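Local atomic coordinates of phosphodiesterase (Candida albicans, PDB entry 6CPU), a protein that belongs to the phosphodiesterase family of the HD clan, is largely helical, and is modelled with a zinc ion and a magnesium ion. Residues Phe94-Asn99 with Met165-Asn170; Asn195-Leu200 with Leu230-Tyr235; Arg412-Ser417 with Asn448-Ile453; Trp476-Ser481 with Leu519-Asp524; Lys491-Ile494 with Asp499-Phe502. All coordinates share one frame; numbering follows the deposited sequence.

Interaction 1: residues Phe94-Asn99 with Met165-Asn170; sequences FFTHLN and MTYILN
Thr96 meets Tyr167 and Ile168 with little more than its hydroxyl. Starting at CB, the side chain leaves the backbone in the direction of helix 165-173, but Thr96 CB itself is still 5.2 Å from Ile168 CG1. At CB the chain forks. The methyl branch, Thr96 CG2, stays short of close packing, 4.8 Å from Ile168 CD1. The other branch does the touching: with OG1 anti to the backbone N (chi1 -177°), the oxygen is carried toward the helix, where Thr96 OG1 lies 4.2 Å from Ile168 CG1. Thr96 OG1 is also 4.2 Å from Tyr167 CE2, and it comes to the edge of that ring, near its plane, rather than over a face. The Thr96 and Tyr167 side chains run past each other in opposite directions, and no hydrogen bond joins them. This is therefore loose van der Waals contact at the surface, burying 81 Å² in all between segments whose closest CA atoms, Thr96 and Ile168, are 8.3 Å apart. Thr96 sits in a short 3-10 turn between helix 84-94 and strand 100-103, an outermost strand of the parallel sheet, and Phe95 turns instead to Phe33 of helix 25-34. From helix 165-173, Met165 and Leu169 pack on helix 377-394, so the contact lies where the sheet region comes up to the helical body.

Interaction 2: residues Asn195-Leu200 with Leu230-Tyr235; sequences NFIELL and LVYCVY
Leu200 and Val231 mark the closest backbone approach, their CA atoms 8.4 Å apart. Leu200 follows a 3-10 turn, 196-199, while Val231 lies within the regular helix 227-242. Asn195, just before the turn, accepts Glu198 N through its carbonyl, and a side-chain bond spans the same residues: Asn195 ND2 donates to Glu198 OE2 at 2.6 Å, nearly straight at 173°, on the anti side of the carboxylate but 31° out of its plane.

Between the two segments the contacts are all apolar. Leu200 leans on Val231 through one methyl, CD2 lying 4.1 Å from Val231 CB. Its second methyl, Leu200 CD1, is a more distant 4.5 Å from Tyr232 CB, so the fork of the leucine spans two successive helix residues. Ile197, one turn earlier, ends close to the tyrosine: its CD1 approaches Tyr232 CE2 obliquely at 4.2 Å. The Tyr232 ring has Tyr235 CD2 over one face, toward its rim, and its hydroxyl is hydrogen-bonded to Thr318 O, which ties down the polar end of a buried side chain.

This is plain hydrophobic packing in a helical fold: the connection between helices 177-193 and 205-216, with its short 3-10 turn, lies against the flank of helix 227-242.

Interaction 3: residues Arg412-Ser417 with Asn448-Ile453; sequences RSLIIS and NTVKLI
Leu414 and Val450 supply the purely apolar part of this helix pair. Their side chains meet at about a right angle, and Val450 CG1 faces both ends of the leucine fork, 4.0 Å from Leu414 CD2 and 4.2 Å from Leu414 CD1. The leucine reaches that far because its CG stands anti to the backbone N (chi1 178°), which also lets Leu414 CD1 rest against the helix backbone itself, 4.1 Å from Lys451 CA.

A mixed contact follows one turn later. The aliphatic chain of Lys451 runs alongside Ser417, with CG 3.8 Å from Ser417 OG and CE 4.1 Å from Ser417 CB; it is methylene packing against a hydroxyl, with no direct hydrogen bond.

The polar link is made through water. One molecule is bonded to Ser417 OG at 2.5 Å and donates to Lys451 O at 2.8 Å, bridging the helices beside the lysine chain.

Over these segments, 412-417 and 448-453, the helices run in roughly the same direction, their axes approaching to 9.9 Å and crossing at -40°. Ile403, in a loop, touches both Leu414 and Val450. On other flanks of the pair, Ile415 of helix 411-421 packs on helices 336-348 and 377-394, while Leu452 of helix 446-462 meets helix 427-438.

Interaction 4: residues Trp476-Ser481 with Leu519-Asp524; sequences WAMVLS and LEIQPD
Ile521, the last residue of helix 515-521, meets Met478 methyl to methyl, its CG2 4.2 Å from Met478 CE. The methionine gets there by a fully extended chain that carries its end away from helix 470-495. At Gln522 the backbone leaves helical geometry, and this residue makes the largest contribution to the contact. Its CG lies between the backbone N and the carbonyl carbon (chi1 47°), and the chain beyond is extended, bringing the amide to the flank of the long helix. This is the end of one helix docking on the side of another in the helical phosphodiesterase fold. Gln522 NE2 gives a weak hydrogen bond to Ser481 OG, 3.5 Å long with an N-H...O angle of 157°, and Gln522 NE2 is also 4.2 Å from Met478 CA. Ser481 OG is itself held by donating to Ala477 O at 2.8 Å; the serine's own N reaches that carbonyl from the opposite face. Past Asp524 the chain enters helix 525-547, where Ile525 touches Ala477.

Interaction 5: residues Lys491-Ile494 with Asp499-Phe502; sequences KSVI and DLDF
Val493 overlaps Leu500 and Phe502 at once, one methyl for each. Its CG2 meets the leucine fork most closely, 3.7 Å from Leu500 CD1, with Leu500 CG just behind at 4.1 Å; the two side chains cross at about a right angle. The other methyl, Val493 CG1, stands anti to the backbone N (chi1 169°) and points to the ring, 4.0 Å from Phe502 CZ. It comes in at the ring edge, near the plane, and the phenylalanine extends toward it from the opposite direction. Leu500 and Phe502 also brace each other: Leu500 CB sits 3.8 Å above one face of the ring, offset toward the rim. Valine methyl and leucine methylene carbon thus touch the same ring at edge and face, a small apolar cluster without hydrogen bonds between the segments.

The chain doubles back here. Helix 470-495 ends soon after Ile494, and the loop that follows returns so that the CA atoms of Val493 and Asp499 are 6.6 Å apart. Helix 127-135 adjoins the cluster, with Ile128 touching both Val493 and Leu500 and Ser129 touching Phe502. Phe140 lies against Val493, and Arg141 makes a cation-pi contact with Phe502, joining this helix end and loop to the region just after helix 127-135.

How the interactions relate
Interaction 2 is the buried contact and interaction 1 the surface one; the other three are partly buried. Chemistry follows place only loosely: interactions 2 and 5 are purely apolar across their segments, interaction 3 adds a bridging water, interaction 4 a weak amide-hydroxyl bond, and interaction 1 has only loose van der Waals contact. Interactions 4 and 5 share helix 470-495, their centres about 23 Å apart, and the segments of interaction 5 lie in sequence between those of interaction 4. Interaction 3 uses helix 446-462, the helix preceding 470-495. Only interaction 3 pairs two continuing helices; the rest set a helix against a turn, loop or helix end. None touches another.

Interaction 1: residues Phe94-Asn99 with Met165-Asn170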
# COMPACT_ATOMS: atom_id res chain seq x y z
N PHE A 94 -5.83 -13.51 7.73
CA PHE A 94 -4.69 -13.16 6.88
C PHE A 94 -5.02 -13.18 5.40
O PHE A 94 -4.32 -12.55 4.62
CB PHE A 94 -3.49 -14.05 7.16
CG PHE A 94 -2.95 -13.88 8.56
CD1 PHE A 94 -2.13 -12.81 8.88
CD2 PHE A 94 -3.31 -14.77 9.56
CE1 PHE A 94 -1.64 -12.66 10.17
CE2 PHE A 94 -2.84 -14.61 10.85
CZ PHE A 94 -2.01 -13.56 11.15
N PHE A 95 -6.07 -13.89 5.00
CA PHE A 95 -6.39 -14.03 3.56
C PHE A 95 -7.80 -13.58 3.20
O PHE A 95 -8.40 -14.01 2.21
CB PHE A 95 -6.02 -15.44 3.07
CG PHE A 95 -4.56 -15.72 3.24
CD1 PHE A 95 -3.63 -15.12 2.40
CD2 PHE A 95 -4.09 -16.53 4.28
CE1 PHE A 95 -2.28 -15.32 2.58
CE2 PHE A 95 -2.74 -16.74 4.45
CZ PHE A 95 -1.82 -16.15 3.60
N THR A 96 -8.30 -12.64 3.99
CA THR A 96 -9.59 -11.99 3.78
C THR A 96 -9.71 -11.46 2.34
O THR A 96 -10.74 -11.61 1.68
CB THR A 96 -9.82 -10.85 4.84
OG1 THR A 96 -11.11 -10.27 4.66
CG2 THR A 96 -8.77 -9.74 4.75
N HIS A 97 -8.61 -10.90 1.85
CA HIS A 97 -8.55 -10.27 0.53
C HIS A 97 -8.73 -11.21 -0.67
O HIS A 97 -8.88 -10.73 -1.79
CB HIS A 97 -7.22 -9.51 0.37
CG HIS A 97 -6.01 -10.39 0.41
ND1 HIS A 97 -5.50 -10.90 1.58
CD2 HIS A 97 -5.20 -10.84 -0.58
CE1 HIS A 97 -4.44 -11.65 1.31
NE2 HIS A 97 -4.21 -11.59 0.01
N LEU A 98 -8.74 -12.52 -0.44
CA LEU A 98 -8.79 -13.51 -1.52
C LEU A 98 -10.12 -14.22 -1.82
O LEU A 98 -10.12 -15.20 -2.57
CB LEU A 98 -7.71 -14.59 -1.26
CG LEU A 98 -6.27 -14.09 -1.30
CD1 LEU A 98 -5.32 -15.25 -1.02
CD2 LEU A 98 -5.95 -13.47 -2.65
N ASN A 99 -11.23 -13.75 -1.27
CA ASN A 99 -12.58 -14.28 -1.62
C ASN A 99 -12.68 -15.79 -1.42
O ASN A 99 -13.00 -16.53 -2.35
CB ASN A 99 -12.94 -13.94 -3.06
CG ASN A 99 -12.66 -12.50 -3.38
OD1 ASN A 99 -13.28 -11.60 -2.80
ND2 ASN A 99 -11.70 -12.27 -4.29
N MET A 165 -15.43 -3.03 2.55
CA MET A 165 -14.66 -2.13 3.40
C MET A 165 -15.24 -2.07 4.81
O MET A 165 -14.47 -2.14 5.80
CB MET A 165 -14.64 -0.72 2.79
CG MET A 165 -13.73 -0.64 1.56
SD MET A 165 -13.98 0.92 0.69
CE MET A 165 -13.19 2.04 1.83
N THR A 166 -16.56 -1.94 4.93
CA THR A 166 -17.18 -1.86 6.27
C THR A 166 -17.00 -3.16 7.06
O THR A 166 -16.80 -3.11 8.29
CB THR A 166 -18.68 -1.47 6.23
OG1 THR A 166 -19.41 -2.37 5.41
CG2 THR A 166 -18.83 -0.04 5.72
N TYR A 167 -17.02 -4.30 6.37
CA TYR A 167 -16.84 -5.60 7.03
C TYR A 167 -15.45 -5.70 7.66
O TYR A 167 -15.29 -6.12 8.83
CB TYR A 167 -17.07 -6.72 6.03
CG TYR A 167 -16.55 -8.05 6.49
CD1 TYR A 167 -17.27 -8.81 7.40
CD2 TYR A 167 -15.33 -8.53 6.05
CE1 TYR A 167 -16.79 -10.03 7.84
CE2 TYR A 167 -14.85 -9.75 6.48
CZ TYR A 167 -15.58 -10.48 7.38
OH TYR A 167 -15.09 -11.70 7.81
N ILE A 168 -14.43 -5.32 6.89
CA ILE A 168 -13.06 -5.41 7.35
C ILE A 168 -12.84 -4.40 8.48
O ILE A 168 -12.22 -4.73 9.49
CB ILE A 168 -12.05 -5.18 6.20
CG1 ILE A 168 -12.20 -6.28 5.14
CG2 ILE A 168 -10.64 -5.17 6.76
CD1 ILE A 168 -11.53 -5.96 3.81
N LEU A 169 -13.36 -3.19 8.31
CA LEU A 169 -13.24 -2.15 9.32
C LEU A 169 -13.86 -2.60 10.65
O LEU A 169 -13.22 -2.51 11.72
CB LEU A 169 -13.93 -0.90 8.80
CG LEU A 169 -13.62 0.45 9.42
CD1 LEU A 169 -12.15 0.80 9.31
CD2 LEU A 169 -14.49 1.49 8.72
N ASN A 170 -15.08 -3.11 10.58
CA ASN A 170 -15.80 -3.59 11.77
C ASN A 170 -15.11 -4.77 12.43
O ASN A 170 -14.99 -4.80 13.66
CB ASN A 170 -17.23 -3.97 11.42
CG ASN A 170 -18.01 -4.52 12.62
OD1 ASN A 170 -18.14 -5.74 12.79
ND2 ASN A 170 -18.51 -3.62 13.45

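Interaction 2: residues Asn195-Leu200 with Leu230-Tyr235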
# COMPACT_ATOMS: atom_id res chain seq x y z
N ASN A 195 9.74 -19.58 5.27
CA ASN A 195 10.91 -18.83 4.84
C ASN A 195 10.48 -17.83 3.76
O ASN A 195 10.41 -18.16 2.58
CB ASN A 195 12.00 -19.78 4.31
CG ASN A 195 13.38 -19.15 4.32
OD1 ASN A 195 13.64 -18.20 5.06
ND2 ASN A 195 14.28 -19.69 3.51
N PHE A 196 10.16 -16.61 4.18
CA PHE A 196 9.50 -15.66 3.29
C PHE A 196 10.32 -15.23 2.06
O PHE A 196 9.74 -14.98 0.99
CB PHE A 196 8.95 -14.47 4.09
CG PHE A 196 7.67 -14.79 4.80
CD1 PHE A 196 6.45 -14.59 4.16
CD2 PHE A 196 7.67 -15.33 6.07
CE1 PHE A 196 5.26 -14.90 4.79
CE2 PHE A 196 6.48 -15.65 6.71
CZ PHE A 196 5.28 -15.42 6.07
N ILE A 197 11.65 -15.22 2.19
CA ILE A 197 12.51 -14.88 1.06
C ILE A 197 12.31 -15.85 -0.11
O ILE A 197 12.45 -15.45 -1.28
CB ILE A 197 14.01 -14.83 1.46
CG1 ILE A 197 14.86 -14.14 0.38
CG2 ILE A 197 14.54 -16.24 1.74
CD1 ILE A 197 14.84 -12.63 0.45
N GLU A 198 11.96 -17.10 0.18
CA GLU A 198 11.72 -18.10 -0.85
C GLU A 198 10.43 -17.86 -1.62
O GLU A 198 10.23 -18.47 -2.66
CB GLU A 198 11.69 -19.51 -0.26
CG GLU A 198 13.06 -20.03 0.15
CD GLU A 198 12.97 -21.37 0.87
OE1 GLU A 198 12.15 -22.22 0.46
OE2 GLU A 198 13.70 -21.55 1.86
N LEU A 199 9.56 -17.00 -1.11
CA LEU A 199 8.30 -16.68 -1.78
C LEU A 199 8.45 -15.55 -2.79
O LEU A 199 7.48 -15.20 -3.47
CB LEU A 199 7.21 -16.34 -0.75
CG LEU A 199 6.88 -17.45 0.27
CD1 LEU A 199 5.69 -17.08 1.13
CD2 LEU A 199 6.61 -18.77 -0.43
N LEU A 200 9.65 -14.97 -2.89
CA LEU A 200 9.96 -14.01 -3.94
C LEU A 200 10.49 -14.75 -5.16
O LEU A 200 11.19 -15.74 -5.02
CB LEU A 200 11.00 -12.99 -3.46
CG LEU A 200 10.66 -12.23 -2.18
CD1 LEU A 200 11.81 -11.29 -1.84
CD2 LEU A 200 9.35 -11.46 -2.30
N LEU A 230 9.34 -5.17 -4.93
CA LEU A 230 8.88 -4.08 -4.06
C LEU A 230 8.88 -4.47 -2.58
O LEU A 230 9.20 -3.65 -1.71
CB LEU A 230 7.51 -3.58 -4.52
CG LEU A 230 7.57 -2.80 -5.84
CD1 LEU A 230 6.20 -2.75 -6.52
CD2 LEU A 230 8.15 -1.39 -5.65
N VAL A 231 8.55 -5.72 -2.30
CA VAL A 231 8.64 -6.25 -0.94
C VAL A 231 10.07 -6.08 -0.42
O VAL A 231 10.29 -5.60 0.71
CB VAL A 231 8.22 -7.74 -0.88
CG1 VAL A 231 8.60 -8.38 0.46
CG2 VAL A 231 6.72 -7.86 -1.11
N TYR A 232 11.03 -6.49 -1.24
CA TYR A 232 12.43 -6.39 -0.81
C TYR A 232 12.87 -4.94 -0.65
O TYR A 232 13.62 -4.63 0.27
CB TYR A 232 13.37 -7.11 -1.77
CG TYR A 232 14.72 -7.35 -1.13
CD1 TYR A 232 15.80 -6.51 -1.40
CD2 TYR A 232 14.91 -8.39 -0.23
CE1 TYR A 232 17.04 -6.72 -0.81
CE2 TYR A 232 16.14 -8.62 0.36
CZ TYR A 232 17.21 -7.77 0.07
OH TYR A 232 18.45 -7.99 0.67
N CYS A 233 12.42 -4.05 -1.53
CA CYS A 233 12.67 -2.62 -1.37
C CYS A 233 12.20 -2.09 -0.02
O CYS A 233 12.91 -1.32 0.64
CB CYS A 233 12.03 -1.81 -2.49
SG CYS A 233 12.76 -2.07 -4.13
N VAL A 234 11.00 -2.48 0.40
CA VAL A 234 10.50 -2.08 1.70
C VAL A 234 11.43 -2.61 2.81
O VAL A 234 11.76 -1.88 3.74
CB VAL A 234 9.06 -2.57 1.95
CG1 VAL A 234 8.61 -2.22 3.36
CG2 VAL A 234 8.11 -1.95 0.95
N TYR A 235 11.85 -3.86 2.70
CA TYR A 235 12.75 -4.44 3.68
C TYR A 235 14.04 -3.62 3.79
O TYR A 235 14.48 -3.29 4.89
CB TYR A 235 13.05 -5.92 3.35
CG TYR A 235 14.34 -6.41 3.97
CD1 TYR A 235 14.44 -6.60 5.34
CD2 TYR A 235 15.47 -6.62 3.18
CE1 TYR A 235 15.64 -7.04 5.91
CE2 TYR A 235 16.66 -7.05 3.74
CZ TYR A 235 16.75 -7.25 5.11
OH TYR A 235 17.95 -7.67 5.65

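Interaction 3: residues Arg412-Ser417 with Asn448-Ile453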
# COMPACT_ATOMS: atom_id res chain seq x y z
N ARG A 412 1.81 5.10 17.64
CA ARG A 412 0.44 4.89 17.15
C ARG A 412 -0.22 6.21 16.76
O ARG A 412 -0.67 6.40 15.63
CB ARG A 412 -0.40 4.12 18.20
CG ARG A 412 -1.85 3.92 17.80
CD ARG A 412 -2.64 3.06 18.75
NE ARG A 412 -4.07 3.12 18.43
CZ ARG A 412 -4.90 4.09 18.81
NH1 ARG A 412 -4.47 5.11 19.54
NH2 ARG A 412 -6.18 4.04 18.45
N SER A 413 -0.25 7.16 17.70
CA SER A 413 -0.86 8.48 17.47
C SER A 413 -0.16 9.26 16.37
O SER A 413 -0.82 9.96 15.60
CB SER A 413 -0.88 9.30 18.76
OG SER A 413 -1.74 8.70 19.71
N LEU A 414 1.16 9.15 16.29
CA LEU A 414 1.92 9.85 15.25
C LEU A 414 1.59 9.27 13.87
O LEU A 414 1.42 10.02 12.91
CB LEU A 414 3.42 9.77 15.52
CG LEU A 414 4.34 10.41 14.48
CD1 LEU A 414 3.97 11.86 14.22
CD2 LEU A 414 5.79 10.30 14.95
N ILE A 415 1.50 7.94 13.79
CA ILE A 415 1.15 7.28 12.53
C ILE A 415 -0.25 7.70 12.06
O ILE A 415 -0.44 8.00 10.87
CB ILE A 415 1.29 5.75 12.64
CG1 ILE A 415 2.78 5.37 12.74
CG2 ILE A 415 0.64 5.07 11.43
CD1 ILE A 415 3.06 3.92 13.07
N ILE A 416 -1.22 7.73 12.98
CA ILE A 416 -2.59 8.15 12.67
C ILE A 416 -2.59 9.58 12.13
O ILE A 416 -3.18 9.89 11.09
CB ILE A 416 -3.52 8.06 13.90
CG1 ILE A 416 -3.72 6.58 14.27
CG2 ILE A 416 -4.85 8.77 13.63
CD1 ILE A 416 -4.33 6.36 15.64
N SER A 417 -1.91 10.46 12.87
CA SER A 417 -1.79 11.85 12.47
C SER A 417 -1.26 12.00 11.04
O SER A 417 -1.83 12.72 10.22
CB SER A 417 -0.89 12.59 13.48
OG SER A 417 -0.48 13.84 12.96
N ASN A 448 3.57 18.56 18.93
CA ASN A 448 2.89 19.12 17.75
C ASN A 448 3.84 19.56 16.63
O ASN A 448 3.43 19.66 15.47
CB ASN A 448 1.95 20.26 18.15
CG ASN A 448 0.79 19.79 19.01
OD1 ASN A 448 0.32 18.66 18.88
ND2 ASN A 448 0.33 20.66 19.90
N THR A 449 5.09 19.84 16.98
CA THR A 449 6.13 20.13 15.98
C THR A 449 6.52 18.86 15.22
O THR A 449 6.64 18.88 13.99
CB THR A 449 7.37 20.76 16.65
OG1 THR A 449 7.01 22.04 17.19
CG2 THR A 449 8.51 20.95 15.64
N VAL A 450 6.72 17.77 15.94
CA VAL A 450 6.99 16.46 15.32
C VAL A 450 5.83 16.08 14.39
O VAL A 450 6.05 15.71 13.23
CB VAL A 450 7.24 15.37 16.38
CG1 VAL A 450 7.24 13.97 15.77
CG2 VAL A 450 8.57 15.62 17.10
N LYS A 451 4.60 16.22 14.88
CA LYS A 451 3.40 15.94 14.08
C LYS A 451 3.36 16.73 12.79
O LYS A 451 3.03 16.20 11.74
CB LYS A 451 2.12 16.24 14.86
CG LYS A 451 1.69 15.16 15.83
CD LYS A 451 0.54 15.68 16.68
CE LYS A 451 -0.41 14.57 17.08
NZ LYS A 451 -1.29 15.01 18.20
N LEU A 452 3.66 18.02 12.87
CA LEU A 452 3.55 18.89 11.70
C LEU A 452 4.61 18.58 10.66
O LEU A 452 4.30 18.51 9.47
CB LEU A 452 3.62 20.37 12.10
CG LEU A 452 3.52 21.35 10.93
CD1 LEU A 452 2.14 21.32 10.28
CD2 LEU A 452 3.85 22.77 11.40
N ILE A 453 5.86 18.42 11.08
CA ILE A 453 6.92 18.09 10.14
C ILE A 453 6.62 16.74 9.48
O ILE A 453 6.70 16.61 8.26
CB ILE A 453 8.31 18.04 10.79
CG1 ILE A 453 8.69 19.40 11.40
CG2 ILE A 453 9.36 17.62 9.77
CD1 ILE A 453 8.45 20.57 10.48
O HOH W 1 1.74 13.75 11.76

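Interaction 4: residues Trp476-Ser481 with Leu519-Asp524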
# COMPACT_ATOMS: atom_id res chain seq x y z
N TRP A 476 3.73 7.57 -14.07
CA TRP A 476 2.75 7.72 -12.98
C TRP A 476 1.48 8.42 -13.46
O TRP A 476 0.38 8.02 -13.11
CB TRP A 476 3.36 8.49 -11.81
CG TRP A 476 4.26 7.67 -10.95
CD1 TRP A 476 5.61 7.81 -10.78
CD2 TRP A 476 3.87 6.57 -10.12
NE1 TRP A 476 6.08 6.87 -9.89
CE2 TRP A 476 5.04 6.09 -9.48
CE3 TRP A 476 2.65 5.94 -9.87
CZ2 TRP A 476 5.01 5.01 -8.60
CZ3 TRP A 476 2.63 4.87 -8.98
CH2 TRP A 476 3.80 4.41 -8.37
N ALA A 477 1.64 9.48 -14.25
CA ALA A 477 0.49 10.21 -14.79
C ALA A 477 -0.43 9.31 -15.59
O ALA A 477 -1.65 9.43 -15.54
CB ALA A 477 0.95 11.38 -15.65
N MET A 478 0.17 8.39 -16.34
CA MET A 478 -0.57 7.43 -17.11
C MET A 478 -1.40 6.47 -16.25
O MET A 478 -2.57 6.22 -16.54
CB MET A 478 0.40 6.62 -17.97
CG MET A 478 -0.24 5.46 -18.70
SD MET A 478 0.78 4.95 -20.08
CE MET A 478 -0.18 3.57 -20.68
N VAL A 479 -0.79 5.88 -15.23
CA VAL A 479 -1.54 4.93 -14.40
C VAL A 479 -2.60 5.65 -13.55
O VAL A 479 -3.69 5.11 -13.34
CB VAL A 479 -0.62 3.99 -13.57
CG1 VAL A 479 0.31 3.24 -14.52
CG2 VAL A 479 0.16 4.74 -12.51
N LEU A 480 -2.31 6.87 -13.11
CA LEU A 480 -3.29 7.69 -12.40
C LEU A 480 -4.51 7.96 -13.29
O LEU A 480 -5.65 7.85 -12.83
CB LEU A 480 -2.67 9.01 -11.89
CG LEU A 480 -3.55 9.91 -10.99
CD1 LEU A 480 -4.04 9.16 -9.75
CD2 LEU A 480 -2.82 11.17 -10.57
N SER A 481 -4.29 8.27 -14.56
CA SER A 481 -5.39 8.40 -15.53
C SER A 481 -6.20 7.13 -15.73
O SER A 481 -7.42 7.20 -15.93
CB SER A 481 -4.87 8.91 -16.88
OG SER A 481 -4.12 10.09 -16.69
N LEU A 519 3.29 9.57 -24.59
CA LEU A 519 2.58 10.73 -25.13
C LEU A 519 1.74 10.39 -26.36
O LEU A 519 0.75 11.07 -26.63
CB LEU A 519 3.56 11.86 -25.46
CG LEU A 519 4.41 12.38 -24.30
CD1 LEU A 519 5.47 13.36 -24.80
CD2 LEU A 519 3.56 13.03 -23.22
N GLU A 520 2.10 9.35 -27.10
CA GLU A 520 1.30 8.93 -28.24
C GLU A 520 0.10 8.08 -27.82
O GLU A 520 -0.95 8.15 -28.47
CB GLU A 520 2.15 8.18 -29.27
CG GLU A 520 1.46 8.03 -30.62
CD GLU A 520 2.31 8.49 -31.79
OE1 GLU A 520 3.50 8.10 -31.85
OE2 GLU A 520 1.80 9.24 -32.66
N ILE A 521 0.25 7.30 -26.76
CA ILE A 521 -0.85 6.46 -26.25
C ILE A 521 -1.96 7.32 -25.64
O ILE A 521 -3.14 7.03 -25.82
CB ILE A 521 -0.35 5.41 -25.23
CG1 ILE A 521 0.51 4.34 -25.93
CG2 ILE A 521 -1.51 4.74 -24.50
CD1 ILE A 521 -0.26 3.37 -26.80
N GLN A 522 -1.58 8.36 -24.92
CA GLN A 522 -2.53 9.39 -24.53
C GLN A 522 -1.89 10.78 -24.52
O GLN A 522 -1.28 11.19 -23.53
CB GLN A 522 -3.18 9.06 -23.18
CG GLN A 522 -2.23 8.64 -22.08
CD GLN A 522 -2.96 8.43 -20.77
OE1 GLN A 522 -3.56 7.38 -20.54
NE2 GLN A 522 -2.91 9.43 -19.90
N PRO A 523 -2.03 11.51 -25.64
CA PRO A 523 -1.67 12.92 -25.59
C PRO A 523 -2.69 13.64 -24.72
O PRO A 523 -3.77 13.11 -24.50
CB PRO A 523 -1.76 13.37 -27.05
CG PRO A 523 -2.75 12.44 -27.67
CD PRO A 523 -2.59 11.13 -26.96
N ASP A 524 -2.33 14.82 -24.23
CA ASP A 524 -3.14 15.59 -23.27
C ASP A 524 -2.82 15.27 -21.80
O ASP A 524 -3.40 15.88 -20.90
CB ASP A 524 -4.66 15.55 -23.58
CG ASP A 524 -5.40 14.36 -22.94
OD1 ASP A 524 -6.39 13.90 -23.55
OD2 ASP A 524 -5.02 13.89 -21.85

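Interaction 5: residues Lys491-Ile494 with Asp499-Phe502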
# COMPACT_ATOMS: atom_id res chain seq x y z
N LYS A 491 -19.09 5.25 -11.91
CA LYS A 491 -20.16 6.25 -11.79
C LYS A 491 -21.24 6.06 -12.87
O LYS A 491 -22.44 6.10 -12.58
CB LYS A 491 -19.59 7.66 -11.88
CG LYS A 491 -18.72 8.12 -10.73
CD LYS A 491 -18.52 9.62 -10.85
CE LYS A 491 -17.19 10.11 -10.33
NZ LYS A 491 -16.87 11.44 -10.93
N SER A 492 -20.82 5.82 -14.11
CA SER A 492 -21.78 5.60 -15.19
C SER A 492 -22.60 4.32 -14.99
O SER A 492 -23.81 4.31 -15.25
CB SER A 492 -21.08 5.62 -16.56
OG SER A 492 -20.47 6.88 -16.76
N VAL A 493 -21.98 3.26 -14.48
CA VAL A 493 -22.72 2.03 -14.17
C VAL A 493 -23.77 2.32 -13.10
O VAL A 493 -24.92 1.89 -13.22
CB VAL A 493 -21.78 0.90 -13.65
CG1 VAL A 493 -22.58 -0.26 -13.09
CG2 VAL A 493 -20.85 0.42 -14.75
N ILE A 494 -23.38 3.00 -12.02
CA ILE A 494 -24.34 3.29 -10.95
C ILE A 494 -25.49 4.17 -11.45
O ILE A 494 -26.66 3.92 -11.14
CB ILE A 494 -23.66 3.95 -9.74
CG1 ILE A 494 -22.65 2.96 -9.12
CG2 ILE A 494 -24.72 4.36 -8.72
CD1 ILE A 494 -21.60 3.64 -8.28
N ASP A 499 -24.09 0.12 -19.99
CA ASP A 499 -24.32 -1.28 -19.70
C ASP A 499 -23.05 -2.06 -20.08
O ASP A 499 -22.73 -2.21 -21.26
CB ASP A 499 -25.54 -1.81 -20.45
CG ASP A 499 -26.85 -1.24 -19.92
OD1 ASP A 499 -27.21 -1.54 -18.77
OD2 ASP A 499 -27.54 -0.49 -20.65
N LEU A 500 -22.34 -2.53 -19.05
CA LEU A 500 -21.09 -3.25 -19.23
C LEU A 500 -21.30 -4.75 -19.28
O LEU A 500 -22.27 -5.27 -18.71
CB LEU A 500 -20.11 -2.93 -18.09
CG LEU A 500 -19.48 -1.54 -18.03
CD1 LEU A 500 -18.48 -1.49 -16.89
CD2 LEU A 500 -18.80 -1.17 -19.34
N ASP A 501 -20.38 -5.44 -19.94
CA ASP A 501 -20.36 -6.89 -19.96
C ASP A 501 -19.55 -7.35 -18.74
O ASP A 501 -18.33 -7.29 -18.75
CB ASP A 501 -19.68 -7.40 -21.24
CG ASP A 501 -19.66 -8.92 -21.32
OD1 ASP A 501 -20.06 -9.60 -20.35
OD2 ASP A 501 -19.22 -9.44 -22.37
N PHE A 502 -20.25 -7.80 -17.70
CA PHE A 502 -19.55 -8.13 -16.44
C PHE A 502 -18.91 -9.52 -16.45
O PHE A 502 -18.26 -9.91 -15.47
CB PHE A 502 -20.51 -7.93 -15.25
CG PHE A 502 -20.87 -6.50 -15.03
CD1 PHE A 502 -19.98 -5.63 -14.44
CD2 PHE A 502 -22.11 -6.01 -15.45
CE1 PHE A 502 -20.30 -4.30 -14.24
CE2 PHE A 502 -22.44 -4.68 -15.25
CZ PHE A 502 -21.54 -3.82 -14.65